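Local coordinates for SYE1 (Shewanella oneidensis, PDB 4AWT), which binds FMN and probably works as an NAD(P)H-dependent oxidoreductase acting on CH-CH groups, like other members of the old yellow enzyme family, at residues P236-N241 against W274-D279; T251-A256 against R286-A291; Q293-Y298 against A316-F321. The protein carries 1 engineered substitution. One frame throughout, in Å; residues are numbered along the deposited sequence.

Interaction 1 of 3, residues P236-N241 against W274-D279. With BOG (octyl beta-D-glucopyranoside), chain D; FMN (flavin mononucleotide), chain B.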
loop_
_atom_site.group_PDB
_atom_site.type_symbol
_atom_site.label_atom_id
_atom_site.label_comp_id
_atom_site.label_asym_id
_atom_site.label_seq_id
_atom_site.Cartn_x
_atom_site.Cartn_y
_atom_site.Cartn_z
ATOM N N PRO A 236 6.397 4.216 -9.985
ATOM C CA PRO A 236 7.293 5.034 -10.808
ATOM C C PRO A 236 6.581 5.885 -11.839
ATOM O O PRO A 236 7.061 7.001 -12.117
ATOM C CB PRO A 236 8.201 3.997 -11.475
ATOM C CG PRO A 236 8.212 2.819 -10.530
ATOM C CD PRO A 236 6.774 2.785 -9.999
ATOM N N LEU A 237 5.520 5.369 -12.471
ATOM C CA LEU A 237 5.026 5.974 -13.674
ATOM C C LEU A 237 3.582 6.459 -13.580
ATOM O O LEU A 237 3.166 7.307 -14.402
ATOM C CB LEU A 237 5.131 5.032 -14.870
ATOM C CG LEU A 237 6.550 4.636 -15.230
ATOM C CD1 LEU A 237 6.492 3.665 -16.404
ATOM C CD2 LEU A 237 7.416 5.816 -15.595
ATOM N N THR A 238 2.783 5.979 -12.662
ATOM C CA THR A 238 1.442 6.523 -12.480
ATOM C C THR A 238 1.549 7.906 -11.823
ATOM O O THR A 238 2.507 8.221 -11.146
ATOM C CB THR A 238 0.551 5.584 -11.673
ATOM O OG1 THR A 238 1.204 5.363 -10.414
ATOM C CG2 THR A 238 0.297 4.272 -12.386
ATOM N N THR A 239 0.547 8.714 -12.116
ATOM C CA THR A 239 0.514 10.128 -11.727
ATOM C C THR A 239 -0.860 10.562 -11.272
ATOM O O THR A 239 -1.105 11.765 -11.029
ATOM C CB THR A 239 0.982 11.015 -12.900
ATOM O OG1 THR A 239 0.035 10.840 -13.982
ATOM C CG2 THR A 239 2.391 10.707 -13.333
ATOM N N LEU A 240 -1.802 9.628 -11.123
ATOM C CA LEU A 240 -3.180 9.973 -10.893
ATOM C C LEU A 240 -3.396 10.883 -9.705
ATOM O O LEU A 240 -4.238 11.786 -9.748
ATOM C CB LEU A 240 -3.976 8.645 -10.683
ATOM C CG LEU A 240 -5.464 8.815 -10.552
ATOM C CD1 LEU A 240 -6.080 9.323 -11.836
ATOM C CD2 LEU A 240 -6.043 7.473 -10.129
ATOM N N ASN A 241 -2.717 10.625 -8.588
ATOM C CA ASN A 241 -2.895 11.419 -7.387
ATOM C C ASN A 241 -1.993 12.632 -7.299
ATOM O O ASN A 241 -1.923 13.282 -6.262
ATOM C CB ASN A 241 -2.793 10.536 -6.143
ATOM C CG ASN A 241 -3.963 9.631 -6.047
ATOM O OD1 ASN A 241 -5.037 9.913 -6.606
ATOM N ND2 ASN A 241 -3.758 8.538 -5.337
ATOM N N TRP A 274 -6.110 2.703 -10.657
ATOM C CA TRP A 274 -7.445 2.854 -11.252
ATOM C C TRP A 274 -7.345 2.679 -12.769
ATOM O O TRP A 274 -7.092 1.555 -13.232
ATOM C CB TRP A 274 -8.126 4.111 -10.796
ATOM C CG TRP A 274 -8.398 4.053 -9.334
ATOM C CD1 TRP A 274 -7.713 4.681 -8.351
ATOM C CD2 TRP A 274 -9.411 3.289 -8.703
ATOM N NE1 TRP A 274 -8.251 4.370 -7.141
ATOM C CE2 TRP A 274 -9.290 3.524 -7.322
ATOM C CE3 TRP A 274 -10.416 2.434 -9.128
ATOM C CZ2 TRP A 274 -10.132 2.944 -6.380
ATOM C CZ3 TRP A 274 -11.257 1.873 -8.154
ATOM C CH2 TRP A 274 -11.087 2.146 -6.818
ATOM N N ASP A 275 -7.584 3.762 -13.526
ATOM C CA ASP A 275 -7.541 3.816 -14.982
ATOM C C ASP A 275 -6.202 4.348 -15.492
ATOM O O ASP A 275 -6.021 4.476 -16.726
ATOM C CB ASP A 275 -8.663 4.713 -15.544
ATOM C CG ASP A 275 -8.809 6.088 -14.914
ATOM O OD1 ASP A 275 -8.249 6.378 -13.810
ATOM O OD2 ASP A 275 -9.562 6.893 -15.568
ATOM N N ASP A 276 -5.288 4.725 -14.629
ATOM C CA ASP A 276 -3.976 5.270 -14.986
ATOM C C ASP A 276 -3.029 4.096 -15.180
ATOM O O ASP A 276 -2.538 3.528 -14.192
ATOM C CB ASP A 276 -3.490 6.228 -13.930
ATOM C CG ASP A 276 -2.165 6.897 -14.186
ATOM O OD1 ASP A 276 -1.588 6.746 -15.296
ATOM O OD2 ASP A 276 -1.709 7.562 -13.241
ATOM N N ALA A 277 -2.871 3.687 -16.422
ATOM C CA ALA A 277 -2.159 2.472 -16.813
ATOM C C ALA A 277 -1.082 2.828 -17.832
ATOM O O ALA A 277 -1.173 2.500 -19.003
ATOM C CB ALA A 277 -3.129 1.415 -17.336
ATOM N N PRO A 278 -0.044 3.553 -17.398
ATOM C CA PRO A 278 0.976 4.017 -18.325
ATOM C C PRO A 278 1.788 2.852 -18.858
ATOM O O PRO A 278 2.010 1.862 -18.190
ATOM C CB PRO A 278 1.827 4.973 -17.470
ATOM C CG PRO A 278 1.670 4.444 -16.067
ATOM C CD PRO A 278 0.270 3.943 -16.001
ATOM N N ASP A 279 2.370 3.032 -20.039
ATOM C CA ASP A 279 3.287 2.064 -20.623
ATOM C C ASP A 279 4.456 1.925 -19.679
ATOM O O ASP A 279 5.093 2.919 -19.328
ATOM C CB ASP A 279 3.746 2.598 -21.964
ATOM C CG ASP A 279 4.837 1.725 -22.597
ATOM O OD1 ASP A 279 4.452 0.535 -22.714
ATOM O OD2 ASP A 279 5.950 2.131 -22.966
HETATM C C1 BOG D . -8.844 5.821 -3.684
HETATM O O1 BOG D . -10.060 5.709 -4.371
HETATM C C2 BOG D . -8.775 4.914 -2.496
HETATM O O2 BOG D . -9.723 5.269 -1.513
HETATM C C3 BOG D . -7.401 4.950 -1.807
HETATM O O3 BOG D . -7.304 3.928 -0.854
HETATM C C4 BOG D . -6.337 4.654 -2.872
HETATM O O4 BOG D . -5.083 4.761 -2.286
HETATM C C5 BOG D . -6.465 5.569 -4.085
HETATM O O5 BOG D . -7.774 5.382 -4.587
HETATM C C6 BOG D . -5.447 5.247 -5.148
HETATM O O6 BOG D . -5.627 6.224 -6.158
HETATM C "C1'" BOG D . -10.433 6.854 -5.102
HETATM C "C2'" BOG D . -11.834 6.809 -5.705
HETATM C "C3'" BOG D . -12.155 5.530 -6.417
HETATM C "C4'" BOG D . -13.329 5.445 -7.386
HETATM C "C5'" BOG D . -14.286 4.370 -6.862
HETATM C "C6'" BOG D . -15.587 5.004 -6.367
HETATM C "C7'" BOG D . -16.526 3.915 -5.816
HETATM C "C8'" BOG D . -17.932 4.501 -5.885
HETATM N N1 FMN B . -3.171 0.753 -2.985
HETATM C C2 FMN B . -2.456 0.944 -1.882
HETATM O O2 FMN B . -1.196 0.929 -1.893
HETATM N N3 FMN B . -3.092 1.165 -0.669
HETATM C C4 FMN B . -4.470 1.200 -0.535
HETATM O O4 FMN B . -4.963 1.302 0.619
HETATM C C4A FMN B . -5.201 1.110 -1.718
HETATM N N5 FMN B . -6.590 1.230 -1.698
HETATM C C5A FMN B . -7.303 0.713 -2.813
HETATM C C6 FMN B . -8.665 0.559 -2.739
HETATM C C7 FMN B . -9.415 0.021 -3.813
HETATM C C7M FMN B . -10.889 -0.232 -3.609
HETATM C C8 FMN B . -8.755 -0.297 -4.962
HETATM C C8M FMN B . -9.474 -0.908 -6.149
HETATM C C9 FMN B . -7.358 -0.130 -5.055
HETATM C C9A FMN B . -6.616 0.365 -3.981
HETATM N N10 FMN B . -5.211 0.476 -4.047
HETATM C C10 FMN B . -4.506 0.784 -2.899
HETATM C "C1'" FMN B . -4.512 0.046 -5.262
HETATM C "C2'" FMN B . -4.413 -1.484 -5.403
HETATM O "O2'" FMN B . -3.530 -2.022 -4.435
HETATM C "C3'" FMN B . -3.876 -1.909 -6.756
HETATM O "O3'" FMN B . -2.524 -1.520 -6.938
HETATM C "C4'" FMN B . -4.700 -1.426 -7.963
HETATM O "O4'" FMN B . -6.093 -1.600 -7.753
HETATM C "C5'" FMN B . -4.236 -2.043 -9.268
HETATM O "O5'" FMN B . -4.402 -3.471 -9.263
HETATM P P FMN B . -5.688 -4.126 -9.988
HETATM O O1P FMN B . -6.892 -3.715 -9.178
HETATM O O2P FMN B . -5.738 -3.583 -11.398
HETATM O O3P FMN B . -5.402 -5.605 -9.912
HETATM O O HOH W 1 0.546 8.368 -15.450
#

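Interaction 2 of 3, residues T251-A256 against R286-A291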
loop_
_atom_site.group_PDB
_atom_site.type_symbol
_atom_site.label_atom_id
_atom_site.label_comp_id
_atom_site.label_asym_id
_atom_site.label_seq_id
_atom_site.Cartn_x
_atom_site.Cartn_y
_atom_site.Cartn_z
ATOM N N THR A 251 15.082 8.105 -11.449
ATOM C CA THR A 251 14.685 8.253 -10.040
ATOM C C THR A 251 14.376 6.891 -9.423
ATOM O O THR A 251 14.795 6.592 -8.322
ATOM C CB THR A 251 13.475 9.146 -9.927
ATOM O OG1 THR A 251 13.838 10.446 -10.384
ATOM C CG2 THR A 251 12.919 9.226 -8.508
ATOM N N TYR A 252 13.595 6.085 -10.148
ATOM C CA TYR A 252 13.079 4.839 -9.584
ATOM C C TYR A 252 14.057 3.701 -9.690
ATOM O O TYR A 252 14.045 2.817 -8.822
ATOM C CB TYR A 252 11.674 4.524 -10.117
ATOM C CG TYR A 252 10.675 5.433 -9.465
ATOM C CD1 TYR A 252 10.357 6.687 -9.937
ATOM C CD2 TYR A 252 10.068 5.040 -8.265
ATOM C CE1 TYR A 252 9.475 7.507 -9.275
ATOM C CE2 TYR A 252 9.192 5.846 -7.605
ATOM C CZ TYR A 252 8.884 7.098 -8.108
ATOM O OH TYR A 252 7.983 7.860 -7.396
ATOM N N THR A 253 14.959 3.688 -10.681
ATOM C CA THR A 253 16.077 2.745 -10.652
ATOM C C THR A 253 16.946 3.047 -9.438
ATOM O O THR A 253 17.405 2.167 -8.732
ATOM C CB THR A 253 16.847 2.755 -11.979
ATOM O OG1 THR A 253 15.925 2.364 -13.067
ATOM C CG2 THR A 253 17.966 1.798 -12.004
ATOM N N ALA A 254 17.215 4.351 -9.213
ATOM C CA ALA A 254 17.996 4.761 -8.038
ATOM C C ALA A 254 17.284 4.378 -6.758
ATOM O O ALA A 254 17.935 3.868 -5.825
ATOM C CB ALA A 254 18.275 6.251 -8.076
ATOM N N ALA A 255 15.980 4.588 -6.707
ATOM C CA ALA A 255 15.223 4.219 -5.492
ATOM C C ALA A 255 15.317 2.733 -5.257
ATOM O O ALA A 255 15.503 2.275 -4.120
ATOM C CB ALA A 255 13.793 4.643 -5.591
ATOM N N ALA A 256 15.185 1.933 -6.312
ATOM C CA ALA A 256 15.282 0.495 -6.176
ATOM C C ALA A 256 16.636 0.082 -5.640
ATOM O O ALA A 256 16.758 -0.795 -4.772
ATOM C CB ALA A 256 14.988 -0.170 -7.508
ATOM N N ARG A 286 13.196 -4.731 -16.398
ATOM C CA ARG A 286 14.402 -5.512 -16.254
ATOM C C ARG A 286 15.470 -4.725 -15.493
ATOM O O ARG A 286 16.214 -5.318 -14.701
ATOM C CB ARG A 286 14.921 -6.036 -17.578
ATOM C CG ARG A 286 13.971 -7.045 -18.214
ATOM C CD ARG A 286 14.647 -7.804 -19.314
ATOM N NE ARG A 286 13.751 -8.649 -20.038
ATOM C CZ ARG A 286 13.318 -9.824 -19.691
ATOM N NH1 ARG A 286 13.732 -10.405 -18.564
ATOM N NH2 ARG A 286 12.455 -10.475 -20.466
ATOM N N ALA A 287 15.551 -3.432 -15.692
ATOM C CA ALA A 287 16.475 -2.606 -14.912
ATOM C C ALA A 287 16.120 -2.655 -13.430
ATOM O O ALA A 287 17.004 -2.789 -12.576
ATOM C CB ALA A 287 16.518 -1.184 -15.437
ATOM N N LEU A 288 14.844 -2.558 -13.097
ATOM C CA LEU A 288 14.427 -2.660 -11.688
ATOM C C LEU A 288 14.816 -3.990 -11.107
ATOM O O LEU A 288 15.223 -4.079 -9.943
ATOM C CB LEU A 288 12.928 -2.441 -11.523
ATOM C CG LEU A 288 12.434 -1.038 -11.846
ATOM C CD1 LEU A 288 10.899 -0.966 -11.750
ATOM C CD2 LEU A 288 13.010 0.020 -10.945
ATOM N N ARG A 289 14.700 -5.060 -11.902
ATOM C CA ARG A 289 15.057 -6.416 -11.493
ATOM C C ARG A 289 16.543 -6.540 -11.173
ATOM O O ARG A 289 16.914 -7.330 -10.339
ATOM C CB ARG A 289 14.579 -7.390 -12.567
ATOM C CG ARG A 289 14.973 -8.846 -12.468
ATOM C CD ARG A 289 14.212 -9.620 -11.379
ATOM N NE ARG A 289 14.646 -9.141 -10.041
ATOM C CZ ARG A 289 14.106 -9.599 -8.925
ATOM N NH1 ARG A 289 13.203 -10.523 -8.990
ATOM N NH2 ARG A 289 14.574 -9.113 -7.734
ATOM N N GLU A 290 17.391 -5.781 -11.882
ATOM C CA GLU A 290 18.829 -5.779 -11.539
ATOM C C GLU A 290 19.117 -4.864 -10.348
ATOM O O GLU A 290 19.995 -5.173 -9.540
ATOM C CB GLU A 290 19.690 -5.402 -12.719
ATOM C CG GLU A 290 19.601 -6.427 -13.847
ATOM C CD GLU A 290 19.835 -7.815 -13.394
ATOM O OE1 GLU A 290 20.844 -8.076 -12.695
ATOM O OE2 GLU A 290 19.001 -8.693 -13.719
ATOM N N ALA A 291 18.433 -3.734 -10.250
ATOM C CA ALA A 291 18.702 -2.789 -9.199
ATOM C C ALA A 291 18.290 -3.313 -7.832
ATOM O O ALA A 291 18.900 -2.979 -6.812
ATOM C CB ALA A 291 18.002 -1.473 -9.480
#

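Interaction 3 of 3, residues Q293-Y298 against A316-F321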
loop_
_atom_site.group_PDB
_atom_site.type_symbol
_atom_site.label_atom_id
_atom_site.label_comp_id
_atom_site.label_asym_id
_atom_site.label_seq_id
_atom_site.Cartn_x
_atom_site.Cartn_y
_atom_site.Cartn_z
ATOM N N GLN A 293 17.280 -6.795 -5.724
ATOM C CA GLN A 293 17.439 -8.237 -5.893
ATOM C C GLN A 293 16.758 -9.090 -4.840
ATOM O O GLN A 293 17.012 -10.274 -4.720
ATOM C CB GLN A 293 18.922 -8.535 -5.984
ATOM C CG GLN A 293 19.565 -7.608 -7.038
ATOM C CD GLN A 293 20.840 -8.117 -7.642
ATOM O OE1 GLN A 293 21.252 -7.622 -8.710
ATOM N NE2 GLN A 293 21.478 -9.095 -6.978
ATOM N N GLY A 294 15.756 -8.517 -4.181
ATOM C CA GLY A 294 14.850 -9.249 -3.320
ATOM C C GLY A 294 13.603 -9.696 -4.055
ATOM O O GLY A 294 13.607 -9.885 -5.276
ATOM N N VAL A 295 12.528 -9.887 -3.331
ATOM C CA VAL A 295 11.260 -10.325 -3.953
ATOM C C VAL A 295 10.597 -9.124 -4.590
ATOM O O VAL A 295 10.367 -8.102 -3.957
ATOM C CB VAL A 295 10.355 -10.983 -2.892
ATOM C CG1 VAL A 295 8.965 -11.217 -3.445
ATOM C CG2 VAL A 295 10.989 -12.286 -2.417
ATOM N N LEU A 296 10.274 -9.261 -5.895
ATOM C CA LEU A 296 9.674 -8.177 -6.647
ATOM C C LEU A 296 8.222 -8.521 -6.932
ATOM O O LEU A 296 7.905 -9.570 -7.506
ATOM C CB LEU A 296 10.606 -8.002 -7.850
ATOM C CG LEU A 296 10.356 -6.827 -8.765
ATOM C CD1 LEU A 296 10.300 -5.508 -8.005
ATOM C CD2 LEU A 296 11.445 -6.747 -9.836
ATOM N N ILE A 297 7.329 -7.633 -6.514
ATOM C CA ILE A 297 5.899 -7.785 -6.641
ATOM C C ILE A 297 5.381 -6.704 -7.576
ATOM O O ILE A 297 5.758 -5.544 -7.414
ATOM C CB ILE A 297 5.187 -7.662 -5.278
ATOM C CG1 ILE A 297 5.849 -8.511 -4.211
ATOM C CG2 ILE A 297 3.711 -7.933 -5.434
ATOM C CD1 ILE A 297 5.217 -8.456 -2.847
ATOM N N TYR A 298 4.523 -7.055 -8.537
ATOM C CA TYR A 298 3.818 -6.075 -9.358
ATOM C C TYR A 298 2.323 -6.266 -9.177
ATOM O O TYR A 298 1.853 -7.395 -9.079
ATOM C CB TYR A 298 4.147 -6.212 -10.846
ATOM C CG TYR A 298 5.487 -5.668 -11.246
ATOM C CD1 TYR A 298 6.664 -6.337 -10.990
ATOM C CD2 TYR A 298 5.571 -4.460 -11.899
ATOM C CE1 TYR A 298 7.875 -5.840 -11.391
ATOM C CE2 TYR A 298 6.806 -3.930 -12.282
ATOM C CZ TYR A 298 7.965 -4.634 -12.024
ATOM O OH TYR A 298 9.125 -4.098 -12.458
ATOM N N ALA A 316 9.018 -10.424 -12.467
ATOM C CA ALA A 316 8.362 -10.378 -11.184
ATOM C C ALA A 316 8.516 -11.726 -10.505
ATOM O O ALA A 316 8.546 -12.756 -11.181
ATOM C CB ALA A 316 6.863 -10.103 -11.360
ATOM N N ASP A 317 8.497 -11.708 -9.174
ATOM C CA ASP A 317 8.401 -12.925 -8.410
ATOM C C ASP A 317 6.980 -13.223 -7.939
ATOM O O ASP A 317 6.607 -14.392 -7.792
ATOM C CB ASP A 317 9.336 -12.849 -7.203
ATOM C CG ASP A 317 10.736 -12.605 -7.601
ATOM O OD1 ASP A 317 11.271 -13.392 -8.432
ATOM O OD2 ASP A 317 11.343 -11.601 -7.135
ATOM N N MET A 318 6.211 -12.184 -7.657
ATOM C CA MET A 318 4.847 -12.298 -7.189
ATOM C C MET A 318 3.996 -11.269 -7.907
ATOM O O MET A 318 4.505 -10.227 -8.324
ATOM C CB MET A 318 4.723 -12.119 -5.699
ATOM C CG MET A 318 5.593 -13.021 -4.851
ATOM S SD MET A 318 5.329 -12.843 -3.087
ATOM C CE MET A 318 3.830 -13.799 -2.891
ATOM N N ILE A 319 2.697 -11.542 -7.989
ATOM C CA ILE A 319 1.772 -10.672 -8.671
ATOM C C ILE A 319 0.566 -10.430 -7.764
ATOM O O ILE A 319 -0.032 -11.374 -7.256
ATOM C CB ILE A 319 1.334 -11.245 -10.034
ATOM C CG1 ILE A 319 2.520 -11.413 -10.969
ATOM C CG2 ILE A 319 0.234 -10.386 -10.651
ATOM C CD1 ILE A 319 3.129 -10.123 -11.477
ATOM N N GLY A 320 0.225 -9.143 -7.599
ATOM C CA GLY A 320 -0.959 -8.785 -6.888
ATOM C C GLY A 320 -2.133 -8.570 -7.828
ATOM O O GLY A 320 -1.984 -8.072 -8.937
ATOM N N PHE A 321 -3.321 -8.923 -7.314
ATOM C CA PHE A 321 -4.599 -8.751 -8.010
ATOM C C PHE A 321 -5.498 -7.983 -7.075
ATOM O O PHE A 321 -5.842 -8.508 -5.999
ATOM C CB PHE A 321 -5.241 -10.096 -8.351
ATOM C CG PHE A 321 -4.374 -10.991 -9.199
ATOM C CD1 PHE A 321 -3.394 -11.773 -8.633
ATOM C CD2 PHE A 321 -4.531 -11.053 -10.565
ATOM C CE1 PHE A 321 -2.600 -12.602 -9.382
ATOM C CE2 PHE A 321 -3.736 -11.897 -11.318
ATOM C CZ PHE A 321 -2.793 -12.687 -10.717
#

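Interaction 1 of 3, residues P236-N241 against W274-D279
The indole of Trp274 meets Leu240 at its edge, where CD2 of Leu240 lies near the ring plane, 3.7 Å from CD1 of Trp274. Glucoside C5 also lies at the edge, in the ring plane, and NE1 of Trp274 gives a nearly straight hydrogen bond of 2.8 Å to O5 of the octyl glucoside. One face carries the start of the octyl chain, with C3' of the glucoside 3.3 Å above the plane and offset toward the rim. Flavin C9 lies over the opposite face, offset toward the rim. Separately, the flavin methyl C8M comes at a slant, 3.5 Å from CH2 of Trp274. With an alanine here, glucoside O5 would probably lose its N-H donor, and a gap would open between the octyl chain, the flavin methyl and Leu240.

Residues 236-241 follow strand 230-234 and residues 274-279 follow strand 266-270. They are neighbouring beta-alpha loops of a TIM barrel, at the end of the barrel where the FMN sits.

The other flat group is the carboxylate of Asp276. Its OD2 accepts from Thr239 N on the syn lone pair, 2.8 Å away and at 169°, and Leu240 N lies 3.0 Å from the same oxygen. Its OD1 accepts a hydrogen bond from a water. That water also donates to Leu237 O and accepts from Thr239 OG1, so both carboxylate oxygens are engaged with residues 237-240. Asp276 reaches them because CG is anti to its own backbone N (chi1 -178°). Asn241 ND2 adds a hydrogen bond to O6 of the glucoside, whose sugar lies over the flavin. Farther out, Pro278 CG packs 3.7 Å from Leu237 CB, and Pro278 CD rests on Thr238 CG2.

Interaction 2 of 3, residues T251-A256 against R286-A291
Ala256 and Ala291 meet methyl to methyl, CB to CB at 3.8 Å. They join helix 248-261 to helix 282-291, two consecutive outer helices of the TIM barrel. The helix segments run nearly parallel, at 26°, with axes 8.7 Å apart. The small residues at the seam are consistent with this fairly close spacing.

The methyl of Ala291 also sits 3.8 Å from Thr253 O. Leu288 reaches across the seam with CD2. This methyl settles against one turn of the other helix, 3.7 Å from Tyr252 O, 4.1 Å from Thr253 CA and 4.0 Å from Ala256 CB. It gets there with CG anti to the carbonyl carbon (chi1 -67°) and CD2 turned across the seam. No hydrogen bond crosses between the two segments. The contact is mainly apolar; methyl groups rest against the carbonyl oxygens of Tyr252 and Thr253.

The next shell lies behind these groups. Tyr252 turns its ring away from the seam and bonds through OH to Asp193 OD1, while the ring packs on Ile192 and Asn189 of helix 187-192. Leu288 is backed by Tyr298 on the barrel strand beneath. Arg289 leaves its helix in a direction away from helix 248-261. Thr253 turns its hydroxyl back along its own helix, and OG1 bonds to Ile249 O one turn earlier; this leaves the CG2 methyl 4.1 Å from Ala291 CB.

Interaction 3 of 3, residues Q293-Y298 against A316-F321
Strands 295-298 and 318-320 run parallel, 4.7 Å apart at closest approach and inclined by 28°, with Ile297 paired to Met318 and Tyr298 to Ile319. Tyr298 N donates to Met318 O, and Gly320 N to Tyr298 O at 2.8 Å. At the start of the pairing, Leu296 O is gripped twice. Asp317 N reaches it at 2.8 Å in the carbonyl plane, and Met318 N at 3.1 Å, somewhat tilted from that plane. The two consecutive N-H groups converge because Asp317 is not extended (psi -33°).

The same residue closes the ladder with its side chain. Asp317 CG stands anti to its carbonyl carbon, which brings OD2 2.9 Å from Leu296 N. The N-H arrives on the anti side of the carboxylate, 15° out of its plane. OD2 also takes a salt bridge from Arg289, which would be expected to hold it ionised.

On one face of the sheet Ile297 and Met318 lie side by side, pointing the same way, with Ile297 CG1 4.1 Å from Met318 CB. Val295 CG1 touches Met318 SD obliquely at 4.0 Å. Tyr298 and Ile319 lie on the other face, and Ile319 bends CD1 back against Tyr298 CB. The Ala316 methyl approaches the tyrosine ring at a slant, 3.8 Å from CD1 of Tyr298.

These are the last two strands of the eight-stranded barrel, linked by a beta-alpha-beta crossover through helix 304-312. Strand 266-270 continues the sheet beside Ile297. Arg19 and Val21 bond to Ile319 through the backbone and so close the barrel. Ile297 and Met318 face its interior with Val21. Tyr298 faces outward onto Lys285 of helix 282-291, while Phe321, just past the strand, touches the FMN.

All three contacts belong to one TIM barrel, at different depths. Interaction 3 is core: buried backbone pairing between strands. Interaction 2 lies in the outer helical layer and is mainly apolar, without hydrogen bonds across it. Interaction 1 is a surface contact of loops, mixing a carboxylate, a water and the bound ligands. Interactions 1 and 2 join the same two consecutive beta-alpha units, first by their loops, then by their helices, and Pro236 CB packs 3.5 Å from Tyr252 CG. Interactions 2 and 3 meet where helix 282-291 lies against strand 295-299. Interactions 1 and 3 do not touch; their nearest atoms are about 7 Å apart.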